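PDB 6AKZ: GlcNAc Inducible Gene 2, GIG2 from Candida albicans, which is of unconfirmed function but binds iron and probably acts as an oxygenase of the DUF1479 family within the cupin clan. Local coordinates for residues H192-S197 / T255-L260; I198-W201 / M205-E208; D227-S232 / H350-H355; G373-P376 / T380-Q383. All blocks are in the same frame, centred on the assembly; numbering follows the deposited sequence.

Contact 1: H192-S197 / T255-L260. With FE (Fe (III) ion), chain B.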
loop_
_atom_site.group_PDB
_atom_site.type_symbol
_atom_site.label_atom_id
_atom_site.label_comp_id
_atom_site.label_asym_id
_atom_site.label_seq_id
_atom_site.Cartn_x
_atom_site.Cartn_y
_atom_site.Cartn_z
ATOM N N HIS A 192 -10.337 -3.957 4.564
ATOM C CA HIS A 192 -9.167 -4.089 5.365
ATOM C C HIS A 192 -8.134 -2.994 5.040
ATOM O O HIS A 192 -8.202 -2.333 3.993
ATOM C CB HIS A 192 -8.521 -5.514 5.018
ATOM C CG HIS A 192 -8.087 -5.672 3.604
ATOM N ND1 HIS A 192 -8.922 -6.004 2.570
ATOM C CD2 HIS A 192 -6.862 -5.553 3.056
ATOM C CE1 HIS A 192 -8.254 -6.020 1.437
ATOM N NE2 HIS A 192 -6.989 -5.784 1.720
ATOM N N LEU A 193 -7.082 -3.014 5.834
ATOM C CA LEU A 193 -5.849 -2.345 5.557
ATOM C C LEU A 193 -4.760 -3.462 5.365
ATOM O O LEU A 193 -4.835 -4.464 5.924
ATOM C CB LEU A 193 -5.370 -1.470 6.674
ATOM C CG LEU A 193 -6.220 -0.318 7.149
ATOM C CD1 LEU A 193 -5.441 0.466 8.159
ATOM C CD2 LEU A 193 -6.630 0.548 6.002
ATOM N N ASP A 194 -3.796 -3.223 4.480
ATOM C CA ASP A 194 -2.675 -4.112 4.310
ATOM C C ASP A 194 -1.544 -3.404 5.130
ATOM O O ASP A 194 -1.831 -2.616 5.984
ATOM C CB ASP A 194 -2.323 -4.320 2.838
ATOM C CG ASP A 194 -3.375 -5.109 2.123
ATOM O OD1 ASP A 194 -3.504 -6.264 2.533
ATOM O OD2 ASP A 194 -4.030 -4.556 1.264
ATOM N N SER A 195 -0.282 -3.697 4.853
ATOM C CA SER A 195 0.808 -3.075 5.558
ATOM C C SER A 195 0.761 -3.288 7.092
ATOM O O SER A 195 1.091 -2.438 7.848
ATOM C CB SER A 195 0.988 -1.603 5.190
ATOM O OG SER A 195 1.215 -1.438 3.822
ATOM N N SER A 196 0.338 -4.481 7.425
ATOM C CA SER A 196 0.280 -5.068 8.767
ATOM C C SER A 196 -1.035 -5.123 9.494
ATOM O O SER A 196 -1.863 -4.278 9.325
ATOM C CB SER A 196 1.315 -4.444 9.726
ATOM O OG SER A 196 0.857 -3.247 10.264
ATOM N N SER A 197 -1.156 -6.150 10.338
ATOM C CA SER A 197 -2.367 -6.231 11.205
ATOM C C SER A 197 -2.251 -5.384 12.459
ATOM O O SER A 197 -3.005 -4.433 12.653
ATOM C CB SER A 197 -2.636 -7.729 11.505
ATOM O OG SER A 197 -3.962 -7.969 11.921
ATOM N N THR A 255 4.498 2.807 -0.164
ATOM C CA THR A 255 3.784 4.021 0.143
ATOM C C THR A 255 2.407 3.963 -0.486
ATOM O O THR A 255 1.437 4.505 0.104
ATOM C CB THR A 255 4.523 5.257 -0.383
ATOM O OG1 THR A 255 4.998 5.053 -1.734
ATOM C CG2 THR A 255 5.741 5.514 0.445
ATOM N N LEU A 256 2.343 3.402 -1.690
ATOM C CA LEU A 256 1.092 3.297 -2.404
ATOM C C LEU A 256 0.915 1.936 -2.939
ATOM O O LEU A 256 1.896 1.358 -3.464
ATOM C CB LEU A 256 1.091 4.249 -3.592
ATOM C CG LEU A 256 1.218 5.747 -3.309
ATOM C CD1 LEU A 256 1.304 6.467 -4.665
ATOM C CD2 LEU A 256 0.029 6.239 -2.490
ATOM N N GLN A 257 -0.311 1.427 -2.938
ATOM C CA GLN A 257 -0.625 0.217 -3.713
ATOM C C GLN A 257 -1.189 0.717 -5.032
ATOM O O GLN A 257 -1.671 1.839 -5.156
ATOM C CB GLN A 257 -1.684 -0.634 -3.059
ATOM C CG GLN A 257 -1.253 -1.277 -1.718
ATOM C CD GLN A 257 -2.241 -2.329 -1.223
ATOM O OE1 GLN A 257 -2.611 -3.203 -1.984
ATOM N NE2 GLN A 257 -2.579 -2.314 0.063
ATOM N N GLY A 258 -1.100 -0.130 -6.016
ATOM C CA GLY A 258 -1.542 0.228 -7.355
ATOM C C GLY A 258 -1.721 -0.875 -8.337
ATOM O O GLY A 258 -1.159 -1.971 -8.134
ATOM N N TRP A 259 -2.346 -0.541 -9.455
ATOM C CA TRP A 259 -2.342 -1.447 -10.592
ATOM C C TRP A 259 -2.732 -0.790 -11.869
ATOM O O TRP A 259 -3.327 0.349 -11.866
ATOM C CB TRP A 259 -3.307 -2.606 -10.331
ATOM C CG TRP A 259 -4.691 -2.331 -9.826
ATOM C CD1 TRP A 259 -5.151 -2.696 -8.580
ATOM C CD2 TRP A 259 -5.857 -1.791 -10.519
ATOM N NE1 TRP A 259 -6.500 -2.406 -8.461
ATOM C CE2 TRP A 259 -6.965 -1.888 -9.613
ATOM C CE3 TRP A 259 -6.078 -1.253 -11.784
ATOM C CZ2 TRP A 259 -8.218 -1.414 -9.915
ATOM C CZ3 TRP A 259 -7.343 -0.796 -12.113
ATOM C CH2 TRP A 259 -8.388 -0.870 -11.195
ATOM N N LEU A 260 -2.301 -1.436 -12.929
ATOM C CA LEU A 260 -2.590 -1.045 -14.320
ATOM C C LEU A 260 -3.753 -1.847 -14.836
ATOM O O LEU A 260 -3.728 -3.088 -14.776
ATOM C CB LEU A 260 -1.370 -1.259 -15.230
ATOM C CG LEU A 260 -1.545 -1.031 -16.771
ATOM C CD1 LEU A 260 -1.720 0.441 -16.996
ATOM C CD2 LEU A 260 -0.302 -1.532 -17.443
HETATM FE FE FE B . -5.599 -5.303 0.157
HETATM O O HOH W 1 -4.720 -7.328 0.279
HETATM O O HOH W 2 -1.287 -1.105 2.484
HETATM O O HOH W 3 -4.357 -5.155 -1.487
HETATM O O HOH W 4 -6.881 -6.153 -1.399
#
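D194 and Q257 meet side chain to side chain beside the iron, and the whole contact hangs on them: their CA atoms are 9.3 Å apart and only 76 Å² is buried between the segments. From D194 CB, which lies 3.4 Å from Q257 NE2, a chi1 of -69° turns the carboxylate toward the iron and Q257. The carboxylate then divides its work. D194 OD2 bonds the iron at 2.1 Å and also accepts a hydrogen bond from Q257 NE2 at 2.9 Å. That bond is nearly straight, 171° at the hydrogen, and reaches OD2 on its anti side, somewhat out of the carboxylate plane, while OD2 sits close to the plane of the amide. OD1 takes a hydrogen bond from iron-bound water 1 and another from Q321.

The two side chains cross at about a right angle, their carboxylate and amide planes 58° apart. Q257, extended beyond CG, uses both ends of its amide: OE1 accepts from iron-bound water 3 at 2.7 Å, whereas NE2 also donates to water 2, which is hydrogen-bonded to S195 OG. H192 NE2 binds the metal at 2.1 Å. H192, D194 and H355 form the two-histidine, one-carboxylate facial triad familiar from cupin-type non-haem iron oxygenases; three waters occupy the opposite face, water 3 trans to H192, water 4 to D194 and water 1 to H355. Q257 is therefore a second-shell residue: its amide holds one protein ligand and one water ligand, and its N-H would be expected to moderate the donation of OD2 to iron.

Contact 2: I198-W201 / M205-E208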
loop_
_atom_site.group_PDB
_atom_site.type_symbol
_atom_site.label_atom_id
_atom_site.label_comp_id
_atom_site.label_asym_id
_atom_site.label_seq_id
_atom_site.Cartn_x
_atom_site.Cartn_y
_atom_site.Cartn_z
ATOM N N ILE A 198 -1.267 -5.673 13.320
ATOM C CA ILE A 198 -1.147 -5.036 14.642
ATOM C C ILE A 198 0.019 -3.989 14.740
ATOM O O ILE A 198 0.001 -3.187 15.638
ATOM C CB ILE A 198 -0.957 -6.115 15.775
ATOM C CG1 ILE A 198 -1.179 -5.575 17.189
ATOM C CG2 ILE A 198 0.471 -6.686 15.753
ATOM C CD1 ILE A 198 -2.566 -5.192 17.582
ATOM N N GLU A 199 0.993 -4.070 13.840
ATOM C CA GLU A 199 2.173 -3.199 13.845
ATOM C C GLU A 199 1.984 -1.686 14.025
ATOM O O GLU A 199 2.805 -1.033 14.671
ATOM C CB GLU A 199 3.015 -3.458 12.590
ATOM C CG GLU A 199 3.941 -4.658 12.699
ATOM C CD GLU A 199 3.190 -5.975 12.686
ATOM O OE1 GLU A 199 1.950 -5.953 12.540
ATOM O OE2 GLU A 199 3.840 -7.033 12.823
ATOM N N ARG A 200 0.927 -1.129 13.448
ATOM C CA ARG A 200 0.688 0.313 13.520
ATOM C C ARG A 200 0.632 0.785 14.967
ATOM O O ARG A 200 0.972 1.847 15.229
ATOM C CB ARG A 200 -0.578 0.711 12.805
ATOM C CG ARG A 200 -0.525 0.503 11.300
ATOM C CD ARG A 200 -1.755 1.045 10.581
ATOM N NE ARG A 200 -1.739 1.001 9.142
ATOM C CZ ARG A 200 -1.838 -0.083 8.391
ATOM N NH1 ARG A 200 -1.957 -1.266 8.909
ATOM N NH2 ARG A 200 -1.829 0.028 7.081
ATOM N N TRP A 201 0.120 -0.066 15.830
ATOM C CA TRP A 201 0.095 0.129 17.250
ATOM C C TRP A 201 1.302 -0.417 17.986
ATOM O O TRP A 201 1.881 0.326 18.809
ATOM C CB TRP A 201 -1.144 -0.505 17.815
ATOM C CG TRP A 201 -2.457 0.059 17.372
ATOM C CD1 TRP A 201 -3.088 1.153 17.868
ATOM C CD2 TRP A 201 -3.291 -0.468 16.373
ATOM N NE1 TRP A 201 -4.298 1.319 17.239
ATOM C CE2 TRP A 201 -4.446 0.309 16.339
ATOM C CE3 TRP A 201 -3.209 -1.586 15.555
ATOM C CZ2 TRP A 201 -5.490 0.036 15.460
ATOM C CZ3 TRP A 201 -4.257 -1.884 14.738
ATOM C CH2 TRP A 201 -5.357 -1.079 14.684
ATOM N N MET A 205 8.393 2.726 15.930
ATOM C CA MET A 205 8.503 3.726 14.879
ATOM C C MET A 205 7.186 3.786 14.084
ATOM O O MET A 205 6.734 4.881 13.811
ATOM C CB MET A 205 9.694 3.434 13.962
ATOM C CG MET A 205 11.021 3.631 14.683
ATOM S SD MET A 205 11.209 5.262 15.422
ATOM C CE MET A 205 10.953 6.389 14.070
ATOM N N TYR A 206 6.551 2.631 13.864
ATOM C CA TYR A 206 5.256 2.616 13.140
ATOM C C TYR A 206 4.242 3.417 13.898
ATOM O O TYR A 206 3.568 4.290 13.341
ATOM C CB TYR A 206 4.776 1.216 12.865
ATOM C CG TYR A 206 4.017 0.999 11.585
ATOM C CD1 TYR A 206 3.354 2.056 10.924
ATOM C CD2 TYR A 206 3.865 -0.283 11.110
ATOM C CE1 TYR A 206 2.621 1.782 9.766
ATOM C CE2 TYR A 206 3.095 -0.559 9.968
ATOM C CZ TYR A 206 2.480 0.482 9.329
ATOM O OH TYR A 206 1.723 0.247 8.182
ATOM N N SER A 207 4.109 3.186 15.217
ATOM C CA SER A 207 3.185 3.974 15.985
ATOM C C SER A 207 3.461 5.442 16.096
ATOM O O SER A 207 2.488 6.266 16.158
ATOM C CB SER A 207 3.031 3.318 17.417
ATOM O OG SER A 207 4.158 3.632 18.213
ATOM N N GLU A 208 4.724 5.858 15.990
ATOM C CA GLU A 208 5.040 7.256 15.973
ATOM C C GLU A 208 4.510 7.982 14.752
ATOM O O GLU A 208 4.329 9.183 14.834
ATOM C CB GLU A 208 6.555 7.580 16.010
ATOM C CG GLU A 208 7.211 7.469 17.348
ATOM C CD GLU A 208 6.785 8.561 18.327
ATOM O OE1 GLU A 208 7.111 9.807 18.207
ATOM O OE2 GLU A 208 6.106 8.123 19.228
#
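R200 and Y206 run side by side and point the same way, with R200 CG laid over one face of the tyrosine ring. R200 CG is 3.9 Å from the ring centroid and 23° off the ring normal, a CH-pi contact displaced toward the rim near CZ. Farther out the roles reverse: Y206 OH sits 3.5 Å above the R200 guanidinium plane, over its centre, although the two planes are 37° apart. The extended R200 chain, straight from CG to NE, carries the charge along the tyrosine as far as its hydroxyl. E199 CB approaches the same ring obliquely, 3.6 Å from Y206 CD2.

These side chains join two short consecutive helices, 199-202 and 204-208, which follow the metal-binding strand 192-193 of the cupin-like fold. Across the bend, the CA atoms of R200 and S207 come to 5.1 Å. S207 CA makes a CA-H...O contact with R200 O at 3.2 Å, and S207 CB lies 3.3 Å from R200 O, with W201 O next at 3.5 Å. The hydrogen bonds of the polar ends go to residues outside the two segments: R200 NH2 forms a salt bridge with D352 and a hydrogen bond to D194 O, Y206 OH is hydrogen-bonded to S195 O, and S207 OG to D203 O and I204 O.

Contact 3: D227-S232 / H350-H355. With FE (Fe (III) ion), chain B.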
loop_
_atom_site.group_PDB
_atom_site.type_symbol
_atom_site.label_atom_id
_atom_site.label_comp_id
_atom_site.label_asym_id
_atom_site.label_seq_id
_atom_site.Cartn_x
_atom_site.Cartn_y
_atom_site.Cartn_z
ATOM N N ASP A 227 9.155 10.659 7.687
ATOM C CA ASP A 227 10.316 10.600 8.590
ATOM C C ASP A 227 10.341 9.394 9.505
ATOM O O ASP A 227 11.379 8.730 9.621
ATOM C CB ASP A 227 10.390 11.878 9.438
ATOM C CG ASP A 227 10.565 13.144 8.626
ATOM O OD1 ASP A 227 9.765 13.454 7.713
ATOM O OD2 ASP A 227 11.514 13.916 8.946
ATOM N N GLU A 228 9.229 9.090 10.152
ATOM C CA GLU A 228 9.154 7.986 11.087
ATOM C C GLU A 228 8.842 6.688 10.325
ATOM O O GLU A 228 9.414 5.639 10.623
ATOM C CB GLU A 228 8.063 8.218 12.154
ATOM C CG GLU A 228 8.366 9.365 13.085
ATOM C CD GLU A 228 8.054 10.697 12.479
ATOM O OE1 GLU A 228 7.197 10.783 11.567
ATOM O OE2 GLU A 228 8.629 11.689 12.942
ATOM N N ARG A 229 7.938 6.756 9.335
ATOM C CA ARG A 229 7.555 5.522 8.623
ATOM C C ARG A 229 8.663 4.773 7.910
ATOM O O ARG A 229 8.594 3.559 7.742
ATOM C CB ARG A 229 6.415 5.850 7.641
ATOM C CG ARG A 229 5.515 4.638 7.466
ATOM C CD ARG A 229 4.279 5.025 6.718
ATOM N NE ARG A 229 3.362 3.898 6.686
ATOM C CZ ARG A 229 2.031 4.006 6.766
ATOM N NH1 ARG A 229 1.433 5.223 6.825
ATOM N NH2 ARG A 229 1.300 2.922 6.752
ATOM N N THR A 230 9.672 5.548 7.473
ATOM C CA THR A 230 10.957 5.056 6.908
ATOM C C THR A 230 11.587 3.954 7.777
ATOM O O THR A 230 12.225 3.040 7.260
ATOM C CB THR A 230 11.870 6.291 6.595
ATOM O OG1 THR A 230 11.296 7.029 5.481
ATOM C CG2 THR A 230 13.283 5.895 6.163
ATOM N N TYR A 231 11.373 4.021 9.080
ATOM C CA TYR A 231 11.993 3.122 10.008
ATOM C C TYR A 231 10.991 2.167 10.694
ATOM O O TYR A 231 11.315 1.530 11.668
ATOM C CB TYR A 231 12.718 3.946 11.073
ATOM C CG TYR A 231 13.781 4.810 10.472
ATOM C CD1 TYR A 231 15.054 4.287 10.193
ATOM C CD2 TYR A 231 13.531 6.156 10.154
ATOM C CE1 TYR A 231 16.059 5.071 9.618
ATOM C CE2 TYR A 231 14.546 6.952 9.579
ATOM C CZ TYR A 231 15.817 6.366 9.316
ATOM O OH TYR A 231 16.852 7.110 8.718
ATOM N N SER A 232 9.765 2.130 10.188
ATOM C CA SER A 232 8.741 1.291 10.766
ATOM C C SER A 232 9.009 -0.168 10.334
ATOM O O SER A 232 9.372 -0.454 9.218
ATOM C CB SER A 232 7.335 1.741 10.319
ATOM O OG SER A 232 7.145 1.580 8.905
ATOM N N HIS A 350 -3.353 4.928 -1.245
ATOM C CA HIS A 350 -2.459 5.051 -0.057
ATOM C C HIS A 350 -2.438 3.778 0.778
ATOM O O HIS A 350 -3.424 3.069 0.906
ATOM C CB HIS A 350 -2.832 6.243 0.808
ATOM C CG HIS A 350 -1.787 6.659 1.786
ATOM N ND1 HIS A 350 -1.684 6.119 3.044
ATOM C CD2 HIS A 350 -0.900 7.678 1.745
ATOM C CE1 HIS A 350 -0.733 6.735 3.720
ATOM N NE2 HIS A 350 -0.233 7.688 2.944
ATOM N N CYS A 351 -1.256 3.414 1.264
ATOM C CA CYS A 351 -1.098 2.225 2.069
ATOM C C CYS A 351 -2.022 2.150 3.278
ATOM O O CYS A 351 -2.282 1.069 3.789
ATOM C CB CYS A 351 0.388 2.018 2.490
ATOM S SG CYS A 351 1.036 3.413 3.444
ATOM N N ASP A 352 -2.529 3.272 3.722
ATOM C CA ASP A 352 -3.471 3.327 4.854
ATOM C C ASP A 352 -4.926 3.456 4.434
ATOM O O ASP A 352 -5.776 3.817 5.288
ATOM C CB ASP A 352 -3.103 4.451 5.814
ATOM C CG ASP A 352 -1.961 4.103 6.788
ATOM O OD1 ASP A 352 -1.507 2.912 6.832
ATOM O OD2 ASP A 352 -1.433 5.092 7.407
ATOM N N LEU A 353 -5.258 3.246 3.141
ATOM C CA LEU A 353 -6.640 3.413 2.738
ATOM C C LEU A 353 -7.435 2.085 2.850
ATOM O O LEU A 353 -7.007 0.997 2.356
ATOM C CB LEU A 353 -6.714 3.914 1.302
ATOM C CG LEU A 353 -7.981 4.667 1.027
ATOM C CD1 LEU A 353 -7.940 6.019 1.726
ATOM C CD2 LEU A 353 -8.272 4.897 -0.448
ATOM N N PRO A 354 -8.535 2.113 3.588
ATOM C CA PRO A 354 -9.375 0.904 3.603
ATOM C C PRO A 354 -9.872 0.590 2.195
ATOM O O PRO A 354 -10.351 1.485 1.498
ATOM C CB PRO A 354 -10.520 1.328 4.519
ATOM C CG PRO A 354 -10.052 2.522 5.286
ATOM C CD PRO A 354 -9.083 3.184 4.434
ATOM N N HIS A 355 -9.849 -0.710 1.838
ATOM C CA HIS A 355 -10.266 -1.105 0.540
ATOM C C HIS A 355 -10.701 -2.559 0.597
ATOM O O HIS A 355 -10.436 -3.285 1.584
ATOM C CB HIS A 355 -9.147 -0.891 -0.462
ATOM C CG HIS A 355 -7.942 -1.696 -0.137
ATOM N ND1 HIS A 355 -7.082 -1.344 0.865
ATOM C CD2 HIS A 355 -7.504 -2.888 -0.600
ATOM C CE1 HIS A 355 -6.136 -2.266 0.983
ATOM N NE2 HIS A 355 -6.378 -3.208 0.104
HETATM FE FE FE B . -5.599 -5.303 0.157
HETATM O O HOH W 1 -4.720 -7.328 0.279
HETATM O O HOH W 3 -4.357 -5.155 -1.487
HETATM O O HOH W 4 -6.881 -6.153 -1.399
#
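The type I beta turn from H350 to L353, which leads from strand 346-350 of the large sheet to the iron ligand H355, receives R229 from the loop 227-232. R229 and D352 come from opposite directions and meet end-on in a salt bridge of two hydrogen bonds. R229 NH2 donates to D352 OD1 at 2.8 Å and R229 NH1 to D352 OD2 at 2.9 Å, with angles of 173° and 164° at the hydrogens. Both oxygens lie close to the guanidinium plane, but the nitrogens stand above the carboxylate plane, with the two planes 44° apart. C351 SG covers one face of the guanidinium, 3.4 Å from R229 NH2 and offset toward the rim.

The turn is fastened from within: D352 N donates to H350 ND1 at 3.0 Å, while H350 NE2 bonds A223 O, and L353 N donates to H350 O. D352 has further partners in R200, a second salt bridge, and in Y210 OH, so its buried charge is probably balanced by two arginines. Farther on, H355 ND1 donates to L353 O at 2.8 Å, fixing the ring rotation that presents H355 NE2 to the iron at 2.2 Å. H355 thereby completes, with H192 and D194, the two-histidine, one-carboxylate site typical of cupin-type non-haem iron oxygenases.

Contact 4: G373-P376 / T380-Q383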
loop_
_atom_site.group_PDB
_atom_site.type_symbol
_atom_site.label_atom_id
_atom_site.label_comp_id
_atom_site.label_asym_id
_atom_site.label_seq_id
_atom_site.Cartn_x
_atom_site.Cartn_y
_atom_site.Cartn_z
ATOM N N GLY A 373 3.102 -1.398 -7.125
ATOM C CA GLY A 373 3.020 -0.468 -6.074
ATOM C C GLY A 373 4.193 0.442 -6.110
ATOM O O GLY A 373 5.194 0.199 -6.822
ATOM N N GLN A 374 4.074 1.534 -5.343
ATOM C CA GLN A 374 5.204 2.390 -5.134
ATOM C C GLN A 374 6.059 1.943 -3.974
ATOM O O GLN A 374 5.564 1.851 -2.849
ATOM C CB GLN A 374 4.676 3.817 -4.875
ATOM C CG GLN A 374 5.816 4.815 -4.665
ATOM C CD GLN A 374 5.311 6.234 -4.684
ATOM O OE1 GLN A 374 4.715 6.666 -3.760
ATOM N NE2 GLN A 374 5.657 7.002 -5.745
ATOM N N THR A 375 7.332 1.669 -4.249
ATOM C CA THR A 375 8.243 1.118 -3.284
ATOM C C THR A 375 9.516 2.003 -3.373
ATOM O O THR A 375 10.378 1.831 -4.227
ATOM C CB THR A 375 8.583 -0.320 -3.690
ATOM O OG1 THR A 375 7.376 -1.089 -3.783
ATOM C CG2 THR A 375 9.532 -0.941 -2.697
ATOM N N PRO A 376 9.635 2.999 -2.498
ATOM C CA PRO A 376 10.816 3.862 -2.581
ATOM C C PRO A 376 12.085 3.178 -2.098
ATOM O O PRO A 376 12.035 2.286 -1.230
ATOM C CB PRO A 376 10.437 5.046 -1.637
ATOM C CG PRO A 376 9.533 4.349 -0.576
ATOM C CD PRO A 376 8.722 3.337 -1.390
ATOM N N THR A 380 14.195 0.111 4.809
ATOM C CA THR A 380 13.437 -1.161 5.031
ATOM C C THR A 380 13.156 -1.870 3.690
ATOM O O THR A 380 12.482 -2.873 3.725
ATOM C CB THR A 380 12.150 -0.983 5.860
ATOM O OG1 THR A 380 11.207 -0.127 5.168
ATOM C CG2 THR A 380 12.431 -0.357 7.252
ATOM N N ASN A 381 13.565 -1.268 2.553
ATOM C CA ASN A 381 13.415 -1.817 1.226
ATOM C C ASN A 381 14.721 -2.373 0.644
ATOM O O ASN A 381 14.741 -2.846 -0.484
ATOM C CB ASN A 381 12.761 -0.820 0.281
ATOM C CG ASN A 381 11.252 -0.848 0.418
ATOM O OD1 ASN A 381 10.706 -1.914 0.791
ATOM N ND2 ASN A 381 10.572 0.288 0.264
ATOM N N ILE A 382 15.805 -2.302 1.387
ATOM C CA ILE A 382 17.060 -2.879 0.850
ATOM C C ILE A 382 16.917 -4.403 0.710
ATOM O O ILE A 382 17.392 -5.010 -0.287
ATOM C CB ILE A 382 18.258 -2.469 1.704
ATOM C CG1 ILE A 382 18.420 -0.948 1.718
ATOM C CG2 ILE A 382 19.492 -3.179 1.198
ATOM C CD1 ILE A 382 18.703 -0.306 0.387
ATOM N N GLN A 383 16.202 -5.040 1.626
ATOM C CA GLN A 383 16.008 -6.515 1.451
ATOM C C GLN A 383 15.179 -6.842 0.226
ATOM O O GLN A 383 15.432 -7.796 -0.464
ATOM C CB GLN A 383 15.347 -7.105 2.691
ATOM C CG GLN A 383 16.272 -7.118 3.871
ATOM C CD GLN A 383 17.400 -8.145 3.804
ATOM O OE1 GLN A 383 17.587 -8.891 2.808
ATOM N NE2 GLN A 383 18.177 -8.193 4.886
#
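The chain doubles back after strand 367-371, bringing the CA atoms of P376 and N381 to 7.3 Å from each other just before helix 382-394 begins. Almost everything that crosses this gap involves N381, whose side chain sets out toward the other segment. Its amide nitrogen ND2 donates to P376 O at 2.9 Å, with 157° at the hydrogen. The donor lies in the plane of the proline carbonyl, whereas the oxygen is tilted 16° from the plane of the asparagine amide. A chi1 of -83° carries the amide toward this carbonyl, and N381 CB follows at 3.5 Å from the same P376 O.

The contact lies at the exit from the central mixed sheet of the cupin-like fold, where its strand 367-371 gives way to the C-terminal helical part. ND2 also donates to F253 O, in the loop that leads into the neighbouring strand 256-261, and one amide thus ties together two connections of the sheet.

T375 brings its methyl over one face of the N381 amide, with CG2 about 3.3 Å above the amide plane. Standing anti to its own backbone N, T375 CG2 comes 3.4 Å from N381 ND2 and 3.6 Å from N381 CG. On the proline ring, P376 CD approaches N381 ND2 more loosely, at 3.9 Å.

How the contacts relate
Contacts 1 and 3, centres 9 Å apart, together build the iron site: the first supplies H192 and D194, the second H355, and three metal-bound waters belong to both. Backbone pairing joins them, H192 N to H355 O and T255 O to C351 N, each at 3.1 Å. Contact 2 forms a second layer. R200 NH2 reaches D194 O in contact 1 and D352 OD1 in contact 3, both at 2.9 Å, yet its side chain stays about 10 Å from the iron. Contact 4 is more remote, but T255 OG1 and Q374 OE1, 2.6 Å apart, and a backbone bond between L256 O and Q374 N, 2.9 Å, link it to contact 1; T380 CG2 packs 3.4 Å from T230 O of contact 3.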